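Local atomic coordinates of putative tryptophan halogenase (PDB entry 6Y1W), a protein that is a flavin-dependent halogenase, a member of the tryptophan halogenase family, that is thought to bind FAD and carry out monooxygenase-type chemistry. Residues E49-G54 / V183-G188. Sequence-based numbering, arbitrary orientation.
With BU9 (Meso-2,3-Butanediol), chain M.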
loop_
_atom_site.group_PDB
_atom_site.type_symbol
_atom_site.label_atom_id
_atom_site.label_comp_id
_atom_site.label_asym_id
_atom_site.label_seq_id
_atom_site.Cartn_x
_atom_site.Cartn_y
_atom_site.Cartn_z
ATOM N N GLU A 49 15.029 31.966 11.922
ATOM C CA GLU A 49 14.618 31.524 13.248
ATOM C C GLU A 49 15.144 32.519 14.267
ATOM O O GLU A 49 16.174 33.169 14.064
ATOM C CB GLU A 49 15.127 30.114 13.597
ATOM C CG GLU A 49 16.664 30.000 13.698
ATOM C CD GLU A 49 17.152 28.622 14.175
ATOM O OE1 GLU A 49 16.373 27.856 14.804
ATOM O OE2 GLU A 49 18.344 28.314 13.965
ATOM N N SER A 50 14.462 32.570 15.400
ATOM C CA SER A 50 14.802 33.478 16.485
ATOM C C SER A 50 15.543 32.706 17.567
ATOM O O SER A 50 15.109 31.613 17.952
ATOM C CB SER A 50 13.533 34.088 17.073
ATOM O OG SER A 50 13.847 34.754 18.274
ATOM N N ASP A 51 16.654 33.273 18.061
ATOM C CA ASP A 51 17.343 32.669 19.205
ATOM C C ASP A 51 16.515 32.709 20.487
ATOM O O ASP A 51 16.847 32.017 21.458
ATOM C CB ASP A 51 18.688 33.361 19.442
ATOM C CG ASP A 51 19.718 32.975 18.411
ATOM O OD1 ASP A 51 19.554 31.891 17.817
ATOM O OD2 ASP A 51 20.666 33.752 18.172
ATOM N N GLU A 52 15.482 33.534 20.546
ATOM C CA GLU A 52 14.627 33.580 21.728
ATOM C C GLU A 52 13.548 32.500 21.734
ATOM O O GLU A 52 12.762 32.441 22.688
ATOM C CB GLU A 52 14.002 34.974 21.859
ATOM C CG GLU A 52 15.020 36.097 21.611
ATOM C CD GLU A 52 14.385 37.417 21.190
ATOM O OE1 GLU A 52 13.139 37.513 21.178
ATOM O OE2 GLU A 52 15.140 38.357 20.857
ATOM N N ILE A 53 13.477 31.652 20.704
ATOM C CA ILE A 53 12.440 30.628 20.593
ATOM C C ILE A 53 13.091 29.257 20.685
ATOM O O ILE A 53 14.136 29.017 20.068
ATOM C CB ILE A 53 11.636 30.788 19.290
ATOM C CG1 ILE A 53 10.913 32.130 19.325
ATOM C CG2 ILE A 53 10.652 29.624 19.102
ATOM C CD1 ILE A 53 9.747 32.217 18.398
ATOM N N GLY A 54 12.503 28.370 21.490
ATOM C CA GLY A 54 13.075 27.046 21.640
ATOM C C GLY A 54 13.289 26.669 23.094
ATOM O O GLY A 54 13.392 27.543 23.959
ATOM N N VAL A 183 22.785 26.005 3.249
ATOM C CA VAL A 183 21.613 26.714 3.766
ATOM C C VAL A 183 22.080 27.987 4.453
ATOM O O VAL A 183 23.052 27.978 5.227
ATOM C CB VAL A 183 20.828 25.828 4.751
ATOM C CG1 VAL A 183 19.691 26.624 5.421
ATOM C CG2 VAL A 183 20.240 24.634 4.007
ATOM N N GLN A 184 21.404 29.094 4.154
ATOM C CA GLN A 184 21.701 30.383 4.752
ATOM C C GLN A 184 20.787 30.573 5.955
ATOM O O GLN A 184 19.565 30.600 5.792
ATOM C CB GLN A 184 21.463 31.505 3.739
ATOM C CG GLN A 184 21.626 32.897 4.355
ATOM C CD GLN A 184 21.354 34.032 3.370
ATOM O OE1 GLN A 184 21.645 35.193 3.664
ATOM N NE2 GLN A 184 20.786 33.703 2.203
ATOM N N ARG A 185 21.366 30.720 7.148
ATOM C CA ARG A 185 20.581 30.939 8.357
ATOM C C ARG A 185 20.509 32.436 8.634
ATOM O O ARG A 185 21.530 33.128 8.566
ATOM C CB ARG A 185 21.188 30.206 9.551
ATOM C CG ARG A 185 20.387 30.390 10.827
ATOM C CD ARG A 185 21.093 29.710 11.981
ATOM N NE ARG A 185 20.384 29.869 13.246
ATOM C CZ ARG A 185 20.671 30.768 14.184
ATOM N NH1 ARG A 185 21.665 31.642 14.010
ATOM N NH2 ARG A 185 19.950 30.797 15.297
ATOM N N ILE A 186 19.300 32.942 8.880
ATOM C CA ILE A 186 19.089 34.334 9.279
ATOM C C ILE A 186 18.419 34.319 10.652
ATOM O O ILE A 186 17.343 33.727 10.816
ATOM C CB ILE A 186 18.238 35.107 8.257
ATOM C CG1 ILE A 186 18.885 35.069 6.863
ATOM C CG2 ILE A 186 18.008 36.558 8.716
ATOM C CD1 ILE A 186 18.118 35.840 5.811
ATOM N N GLU A 187 19.082 34.903 11.657
ATOM C CA GLU A 187 18.544 34.941 13.012
ATOM C C GLU A 187 17.628 36.149 13.134
ATOM O O GLU A 187 17.965 37.241 12.660
ATOM C CB GLU A 187 19.653 35.023 14.064
ATOM C CG GLU A 187 19.184 34.727 15.506
ATOM C CD GLU A 187 18.408 35.874 16.159
ATOM O OE1 GLU A 187 18.693 37.051 15.838
ATOM O OE2 GLU A 187 17.512 35.599 17.002
ATOM N N GLY A 188 16.449 35.947 13.692
ATOM C CA GLY A 188 15.572 37.082 13.883
ATOM C C GLY A 188 14.124 36.681 14.018
ATOM O O GLY A 188 13.761 35.504 13.975
HETATM C C03 BU9 M . 8.673 32.750 15.120
HETATM C C04 BU9 M . 9.805 33.716 14.741
HETATM O O06 BU9 M . 9.286 34.685 13.865
HETATM C C05 BU9 M . 10.982 32.974 14.088
HETATM C C01 BU9 M . 11.458 31.826 14.986
HETATM O O6 BU9 M . 10.621 32.457 12.824
HETATM O O HOH W 1 15.275 36.917 17.413
HETATM O O HOH W 2 22.439 33.053 16.316
#
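Glu49, the last residue of strand 44-49, pairs in parallel with Glu187: its N donates to Ile186 O (3.1 Å) and its O accepts from Gly188 N. These bonds close the tight part of the contact, where Glu187, its chain bent at chi2, also brings OE2 within 2.7 Å of Asp51 N, second residue of the type I turn Ser50-Ile53.

Beside this backbone seam, the extended Arg185 chain carries its guanidinium to two carboxylates. NE points almost straight (171°) at the anti lone pair of Glu49 OE2. That carboxylate is turned 74° from the guanidinium plane, and Trp29 NE1 holds the same oxygen. NH2 meets Asp51 OD1 (2.8 Å) on the syn side of that carboxylate, tilted out of its plane, by a bent bond.

Toward solvent the contact loosens around the exposed Asp51 carboxylate, where a water links OD2 to Arg185 NH1. Another water joins Glu187 OE2 to the buried Ser50, whose OG Arg189 also bonds.

Butanediol lies against Ser50 N and Ile53 CD1 in a pocket that includes Gly23, while the Glu49 side chain nears Gly24, predicted to bind FAD. Arg185 probably offsets the charge of Glu49 and Asp51, pinning turn to strand; Glu187 probably adds negative charge beside Asp51.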